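Long-range contacts in putative ABC transporter, ATP-binding protein ComA (PDB 3K8U), which is the peptidase C39 domain of a putative ABC transporter, a member of the papain-like clan CA: residues Tyr6-Gln11 / Gly111-Ser116; Pro19-Ser24 / Gln95-Val100; Phe84-Ile89 / Gly133-Leu138. All coordinates share one frame; numbering follows the deposited sequence.

Interaction 1 of 3, residues Tyr6-Gln11 / Gly111-Ser116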
# COMPACT_ATOMS: atom_id res chain seq x y z
N TYR A 6 -8.42 -6.20 9.49
CA TYR A 6 -7.45 -5.58 8.58
C TYR A 6 -6.05 -5.53 9.18
O TYR A 6 -5.79 -4.78 10.12
CB TYR A 6 -7.95 -4.19 8.18
CG TYR A 6 -9.37 -4.22 7.67
CD1 TYR A 6 -10.38 -3.52 8.32
CD2 TYR A 6 -9.72 -5.00 6.56
CE1 TYR A 6 -11.70 -3.59 7.89
CE2 TYR A 6 -11.03 -5.08 6.12
CZ TYR A 6 -12.02 -4.38 6.79
OH TYR A 6 -13.32 -4.47 6.36
N LYS A 7 -5.16 -6.34 8.62
CA LYS A 7 -3.79 -6.41 9.09
C LYS A 7 -2.90 -5.33 8.48
O LYS A 7 -2.87 -5.14 7.26
CB LYS A 7 -3.22 -7.81 8.84
CG LYS A 7 -3.86 -8.87 9.73
CD LYS A 7 -3.43 -10.29 9.37
CE LYS A 7 -4.07 -10.76 8.08
NZ LYS A 7 -3.77 -12.19 7.79
N LEU A 8 -2.21 -4.60 9.35
CA LEU A 8 -1.31 -3.54 8.93
C LEU A 8 -0.02 -3.56 9.72
O LEU A 8 -0.04 -3.58 10.95
CB LEU A 8 -1.97 -2.17 9.10
CG LEU A 8 -1.05 -0.97 8.87
CD1 LEU A 8 -0.83 -0.74 7.38
CD2 LEU A 8 -1.64 0.25 9.50
N VAL A 9 1.09 -3.58 9.00
CA VAL A 9 2.41 -3.55 9.62
C VAL A 9 2.82 -2.08 9.53
O VAL A 9 3.03 -1.55 8.44
CB VAL A 9 3.42 -4.43 8.87
CG1 VAL A 9 4.80 -4.31 9.52
CG2 VAL A 9 2.97 -5.89 8.88
N PRO A 10 2.86 -1.38 10.68
CA PRO A 10 3.25 0.03 10.69
C PRO A 10 4.74 0.26 10.53
O PRO A 10 5.55 -0.64 10.74
CB PRO A 10 2.76 0.50 12.07
CG PRO A 10 2.97 -0.71 12.92
CD PRO A 10 2.50 -1.85 12.03
N GLN A 11 5.10 1.46 10.07
CA GLN A 11 6.50 1.82 9.90
C GLN A 11 6.97 2.48 11.20
O GLN A 11 6.16 2.87 12.04
CB GLN A 11 6.66 2.82 8.75
CG GLN A 11 6.08 4.20 9.03
CD GLN A 11 6.14 5.13 7.83
OE1 GLN A 11 5.12 5.48 7.26
NE2 GLN A 11 7.36 5.52 7.43
N GLY A 111 -5.07 1.58 5.21
CA GLY A 111 -4.05 1.26 6.19
C GLY A 111 -2.86 2.15 5.92
O GLY A 111 -2.20 2.03 4.88
N ASP A 112 -2.64 3.11 6.80
CA ASP A 112 -1.52 4.03 6.67
C ASP A 112 -0.43 3.59 7.65
O ASP A 112 -0.63 3.64 8.86
CB ASP A 112 -2.00 5.45 7.00
CG ASP A 112 -0.90 6.50 6.89
OD1 ASP A 112 0.27 6.15 6.63
OD2 ASP A 112 -1.21 7.69 7.07
N PRO A 113 0.75 3.18 7.13
CA PRO A 113 1.88 2.73 7.96
C PRO A 113 2.29 3.74 9.05
O PRO A 113 2.93 3.35 10.03
CB PRO A 113 2.99 2.52 6.94
CG PRO A 113 2.22 2.05 5.73
CD PRO A 113 1.07 3.03 5.70
N ASP A 114 1.94 5.01 8.87
CA ASP A 114 2.22 6.06 9.86
C ASP A 114 1.62 5.50 11.16
O ASP A 114 0.41 5.26 11.23
CB ASP A 114 1.50 7.35 9.44
CG ASP A 114 1.65 8.50 10.44
OD1 ASP A 114 1.85 8.27 11.65
OD2 ASP A 114 1.50 9.65 10.00
N PRO A 115 2.45 5.27 12.19
CA PRO A 115 1.97 4.72 13.46
C PRO A 115 0.95 5.54 14.24
O PRO A 115 0.29 5.02 15.14
CB PRO A 115 3.26 4.47 14.25
CG PRO A 115 4.21 5.49 13.71
CD PRO A 115 3.91 5.46 12.22
N SER A 116 0.78 6.81 13.86
CA SER A 116 -0.21 7.67 14.50
C SER A 116 -1.54 7.65 13.74
O SER A 116 -2.50 8.31 14.14
CB SER A 116 0.32 9.11 14.62
OG SER A 116 0.39 9.78 13.37
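Leu8 lays its two methyls over the backbone of Gly111 and Asp112. Its CG is anti to the backbone N (chi1 172°), which carries the branch across to the end of strand 107-112. CD1 rests 3.8 Å from Gly111 C, against plain backbone. CD2 sits 3.6 Å from Asp112 O. Further along, one backbone hydrogen bond ties the two segments: Gln11 N donates to Pro113 O at 2.9 Å, with 160° at the hydrogen. Gln11 CG lies 3.4 Å from that same Pro113 O. From there the extended side chain passes slantwise across Pro113 until OE1 is 3.7 Å from Pro113 CB. The other amide atom, NE2, bonds Asp13 O. Pro115 closes the far end, with CD 3.4 Å from Gln11 O. Two successive Asx turns, at Asp112 and at Asp114, shape segment 111-116. Asp114 N meets Asp112 OD1 from above the carboxylate plane at 3.0 Å, and this oxygen also bonds His96 NE2 on strand 93-104. Asp114 OD1 in turn accepts Ser116 N and Ser116 OG, both from the same face. Pro113 also touches Cys17 and Ala20, so the loop and strand end meet where helix 17-28 faces the sheet, as in the papain-like fold.

Interaction 2 of 3, residues Pro19-Ser24 / Gln95-Val100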
# COMPACT_ATOMS: atom_id res chain seq x y z
N PRO A 19 8.23 -0.65 2.50
CA PRO A 19 8.41 -1.96 3.12
C PRO A 19 7.19 -2.31 3.98
O PRO A 19 6.74 -3.45 3.99
CB PRO A 19 9.65 -1.75 3.99
CG PRO A 19 10.46 -0.82 3.17
CD PRO A 19 9.45 0.18 2.66
N ALA A 20 6.63 -1.31 4.66
CA ALA A 20 5.46 -1.51 5.52
C ALA A 20 4.21 -1.96 4.78
O ALA A 20 3.55 -2.92 5.21
CB ALA A 20 5.18 -0.27 6.35
N VAL A 21 3.84 -1.28 3.70
CA VAL A 21 2.64 -1.69 2.95
C VAL A 21 2.83 -3.07 2.33
O VAL A 21 1.90 -3.87 2.30
CB VAL A 21 2.18 -0.66 1.87
CG1 VAL A 21 1.81 0.66 2.55
CG2 VAL A 21 3.25 -0.44 0.81
N LEU A 22 4.04 -3.37 1.87
CA LEU A 22 4.31 -4.67 1.27
C LEU A 22 4.18 -5.76 2.34
O LEU A 22 3.57 -6.80 2.10
CB LEU A 22 5.70 -4.71 0.62
CG LEU A 22 6.12 -6.03 -0.04
CD1 LEU A 22 5.07 -6.48 -1.05
CD2 LEU A 22 7.47 -5.87 -0.71
N ALA A 23 4.74 -5.51 3.52
CA ALA A 23 4.65 -6.47 4.63
C ALA A 23 3.19 -6.69 5.02
O ALA A 23 2.78 -7.81 5.33
CB ALA A 23 5.45 -5.96 5.83
N SER A 24 2.40 -5.61 4.98
CA SER A 24 0.99 -5.68 5.32
C SER A 24 0.21 -6.60 4.39
O SER A 24 -0.53 -7.48 4.85
CB SER A 24 0.36 -4.28 5.29
OG SER A 24 1.00 -3.41 6.22
N GLN A 95 6.82 9.79 -1.46
CA GLN A 95 6.90 8.33 -1.49
C GLN A 95 6.14 7.68 -0.34
O GLN A 95 6.69 6.86 0.41
CB GLN A 95 8.37 7.87 -1.49
CG GLN A 95 9.17 8.30 -2.71
CD GLN A 95 8.79 7.56 -3.99
OE1 GLN A 95 7.69 7.00 -4.09
NE2 GLN A 95 9.69 7.56 -4.96
N HIS A 96 4.88 8.06 -0.18
CA HIS A 96 4.05 7.49 0.87
C HIS A 96 3.01 6.59 0.19
O HIS A 96 2.59 6.86 -0.93
CB HIS A 96 3.35 8.58 1.68
CG HIS A 96 2.88 8.12 3.02
ND1 HIS A 96 3.73 8.01 4.11
CD2 HIS A 96 1.67 7.69 3.45
CE1 HIS A 96 3.06 7.53 5.14
NE2 HIS A 96 1.81 7.33 4.77
N TYR A 97 2.63 5.51 0.87
CA TYR A 97 1.65 4.57 0.32
C TYR A 97 0.67 4.14 1.40
O TYR A 97 0.97 4.21 2.58
CB TYR A 97 2.35 3.30 -0.19
CG TYR A 97 3.40 3.54 -1.26
CD1 TYR A 97 3.09 3.42 -2.61
CD2 TYR A 97 4.71 3.89 -0.91
CE1 TYR A 97 4.05 3.66 -3.59
CE2 TYR A 97 5.67 4.12 -1.88
CZ TYR A 97 5.33 4.01 -3.22
OH TYR A 97 6.29 4.25 -4.18
N TYR A 98 -0.49 3.67 0.96
CA TYR A 98 -1.52 3.15 1.86
C TYR A 98 -1.88 1.77 1.35
O TYR A 98 -1.62 1.42 0.19
CB TYR A 98 -2.84 3.92 1.77
CG TYR A 98 -2.90 5.34 2.26
CD1 TYR A 98 -1.98 5.84 3.18
CD2 TYR A 98 -3.93 6.19 1.83
CE1 TYR A 98 -2.08 7.15 3.66
CE2 TYR A 98 -4.04 7.49 2.30
CZ TYR A 98 -3.11 7.97 3.21
OH TYR A 98 -3.24 9.26 3.66
N VAL A 99 -2.49 0.99 2.23
CA VAL A 99 -3.03 -0.30 1.85
C VAL A 99 -4.52 0.03 1.79
O VAL A 99 -5.01 0.83 2.60
CB VAL A 99 -2.81 -1.37 2.94
CG1 VAL A 99 -3.53 -2.65 2.55
CG2 VAL A 99 -1.32 -1.64 3.13
N VAL A 100 -5.23 -0.48 0.79
CA VAL A 100 -6.67 -0.23 0.71
C VAL A 100 -7.35 -1.57 1.00
O VAL A 100 -7.12 -2.55 0.29
CB VAL A 100 -7.11 0.33 -0.66
CG1 VAL A 100 -8.62 0.57 -0.67
CG2 VAL A 100 -6.40 1.65 -0.93
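Val21 of helix 17-28 packs on strand 93-104, the helix-on-sheet packing that forms the middle of the papain-like fold. The two short segments run nearly parallel, at 15°, with their axes 8.1 Å apart. That is close for a helix lying on a sheet, and the contact is made by Val21, Ser24, Val99 and the CB of Tyr97. Val21 CB sits 3.8 Å from Val99 CG2. From CB the two methyls part. CG1 is anti to the carbonyl carbon (chi1 -62°), and this turns it onto the strand backbone, where it lies 3.6 Å from Tyr97 O. It also touches Tyr97 CB at 3.8 Å. CG2, the other branch, takes the place between backbone N and carbonyl carbon and lies 4.0 Å from the same Tyr97 CB. The Val21 and Tyr97 side chains cross at about a right angle. Beyond CB the Tyr97 ring leads away from the helix and touches Ile54 of helix 51-60, and its OH bonds Thr49 O. One turn on from Val21, Ser24 CB lies 3.8 Å from Val99 CG2. This methyl therefore touches two residues of the helix. No hydrogen bond joins the two segments, and the residues that touch are all buried. Ser24 OG has two partners. One is Val9 N in the N-terminal loop. The other is in its own helix: Ser24 OG donates to Ala20 O at 2.8 Å, while Ser24 N reaches that oxygen from the opposite face of its plane.

Interaction 3 of 3, residues Phe84-Ile89 / Gly133-Leu138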
# COMPACT_ATOMS: atom_id res chain seq x y z
N PHE A 84 -5.03 -3.88 -1.68
CA PHE A 84 -4.02 -3.49 -2.65
C PHE A 84 -3.29 -2.24 -2.18
O PHE A 84 -3.67 -1.63 -1.17
CB PHE A 84 -4.59 -3.35 -4.07
CG PHE A 84 -5.69 -2.35 -4.20
CD1 PHE A 84 -5.41 -1.04 -4.60
CD2 PHE A 84 -7.01 -2.72 -3.97
CE1 PHE A 84 -6.44 -0.12 -4.76
CE2 PHE A 84 -8.04 -1.80 -4.14
CZ PHE A 84 -7.76 -0.50 -4.53
N ILE A 85 -2.22 -1.88 -2.88
CA ILE A 85 -1.40 -0.73 -2.50
C ILE A 85 -1.63 0.48 -3.40
O ILE A 85 -1.84 0.33 -4.60
CB ILE A 85 0.09 -1.13 -2.55
CG1 ILE A 85 0.35 -2.26 -1.55
CG2 ILE A 85 0.99 0.08 -2.28
CD1 ILE A 85 1.67 -2.97 -1.75
N VAL A 86 -1.63 1.67 -2.81
CA VAL A 86 -1.80 2.91 -3.58
C VAL A 86 -0.74 3.94 -3.19
O VAL A 86 -0.27 3.96 -2.05
CB VAL A 86 -3.21 3.56 -3.40
CG1 VAL A 86 -4.27 2.68 -4.03
CG2 VAL A 86 -3.51 3.81 -1.93
N HIS A 87 -0.38 4.78 -4.16
CA HIS A 87 0.61 5.83 -3.95
C HIS A 87 -0.15 7.12 -3.64
O HIS A 87 -1.00 7.55 -4.43
CB HIS A 87 1.46 6.00 -5.21
CG HIS A 87 2.58 6.99 -5.07
ND1 HIS A 87 3.17 7.60 -6.16
CD2 HIS A 87 3.22 7.47 -3.98
CE1 HIS A 87 4.12 8.42 -5.74
NE2 HIS A 87 4.17 8.36 -4.42
N VAL A 88 0.14 7.71 -2.49
CA VAL A 88 -0.53 8.95 -2.09
C VAL A 88 0.48 10.03 -1.73
O VAL A 88 1.51 9.74 -1.11
CB VAL A 88 -1.48 8.73 -0.88
CG1 VAL A 88 -2.64 7.83 -1.27
CG2 VAL A 88 -0.71 8.12 0.30
N ILE A 89 0.20 11.26 -2.16
CA ILE A 89 1.09 12.38 -1.86
C ILE A 89 0.57 13.06 -0.60
O ILE A 89 -0.57 13.50 -0.54
CB ILE A 89 1.11 13.42 -3.02
CG1 ILE A 89 1.40 12.74 -4.35
CG2 ILE A 89 2.14 14.51 -2.73
CD1 ILE A 89 2.78 12.10 -4.46
N GLY A 133 -3.31 7.95 -8.41
CA GLY A 133 -4.00 7.09 -9.34
C GLY A 133 -3.29 5.75 -9.46
O GLY A 133 -3.86 4.78 -9.97
N LEU A 134 -2.05 5.68 -8.99
CA LEU A 134 -1.28 4.45 -9.06
C LEU A 134 -1.75 3.42 -8.04
O LEU A 134 -1.88 3.73 -6.85
CB LEU A 134 0.22 4.71 -8.86
CG LEU A 134 1.11 3.45 -8.92
CD1 LEU A 134 1.15 2.92 -10.34
CD2 LEU A 134 2.51 3.77 -8.43
N ALA A 135 -2.02 2.21 -8.52
CA ALA A 135 -2.46 1.12 -7.66
C ALA A 135 -1.63 -0.11 -8.00
O ALA A 135 -1.38 -0.40 -9.18
CB ALA A 135 -3.95 0.82 -7.88
N ILE A 136 -1.16 -0.81 -6.98
CA ILE A 136 -0.35 -2.01 -7.16
C ILE A 136 -1.11 -3.17 -6.55
O ILE A 136 -1.44 -3.16 -5.36
CB ILE A 136 1.04 -1.87 -6.49
CG1 ILE A 136 1.80 -0.69 -7.10
CG2 ILE A 136 1.85 -3.17 -6.68
CD1 ILE A 136 3.06 -0.29 -6.35
N PHE A 137 -1.42 -4.15 -7.40
CA PHE A 137 -2.14 -5.35 -6.99
C PHE A 137 -1.18 -6.54 -6.92
O PHE A 137 -0.35 -6.73 -7.82
CB PHE A 137 -3.27 -5.65 -7.98
CG PHE A 137 -4.40 -4.65 -7.94
CD1 PHE A 137 -5.55 -4.91 -7.21
CD2 PHE A 137 -4.30 -3.44 -8.62
CE1 PHE A 137 -6.58 -3.98 -7.14
CE2 PHE A 137 -5.33 -2.50 -8.56
CZ PHE A 137 -6.47 -2.77 -7.81
N LEU A 138 -1.29 -7.32 -5.85
CA LEU A 138 -0.43 -8.49 -5.65
C LEU A 138 -1.28 -9.73 -5.44
O LEU A 138 -2.36 -9.67 -4.86
CB LEU A 138 0.47 -8.30 -4.43
CG LEU A 138 1.22 -6.98 -4.23
CD1 LEU A 138 2.06 -7.07 -2.97
CD2 LEU A 138 2.10 -6.67 -5.43
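Phe84 and Phe137 stack offset, with centroids 4.4 Å apart and planes at 23°. The side chains lie side by side and point the same way. Phe137 CZ stands over the centre of the Phe84 ring. In return Phe84 CB sits over the Phe137 ring, 3.9 Å from its centroid, as a CH-pi contact. Phe84 CG lies between backbone N and carbonyl carbon (chi1 59°), which also brings Phe84 CD1 to 4.0 Å from Ala135 CB. Backbone bonds set this register. Ile85 and Ile136 form an antiparallel hydrogen-bonded pair: Ile85 N donates to Ile136 O at 2.9 Å, and Ile136 N to Ile85 O at 2.7 Å. Val86 and Ala135 are the next, non-hydrogen-bonded pair. The two strands are neighbours in the antiparallel sheet of the papain-like fold. A longer bond follows, His87 N to Leu134 O at 3.3 Å. Leu134 O has a second donor in Trp131 NE1. On the face of Ile85 and Ile136, the CB atoms are 4.1 Å apart. Ile85 touches Val21 and Val25 of helix 17-28 and Ile54 of helix 51-60; Ile136 touches Val55 of the latter. Leu74 and Phe75 also touch the Phe84 side chain. The His87 ring stacks with that of Tyr97, and its NE2 bonds Leu94 O.

How the interactions relate
From the N terminus, the chain passes through loop 6-11 and helix segment 19-24 before it reaches strand segment 84-89. Segment 95-100 follows and closes interaction 2 back onto the helix. Segment 111-116 then closes interaction 1 onto the N-terminal loop, so interaction 2 is nested inside interaction 1. Segment 133-138 comes last and returns to 84-89, so interaction 3 crosses both others. Interactions 1 and 2 touch through neighbouring strands 107-112 and 93-104. Interactions 2 and 3 touch through 93-104 and 84-90. Interactions 1 and 3 do not touch, but share the sheet. Together they tie loop, helix and four adjacent strands.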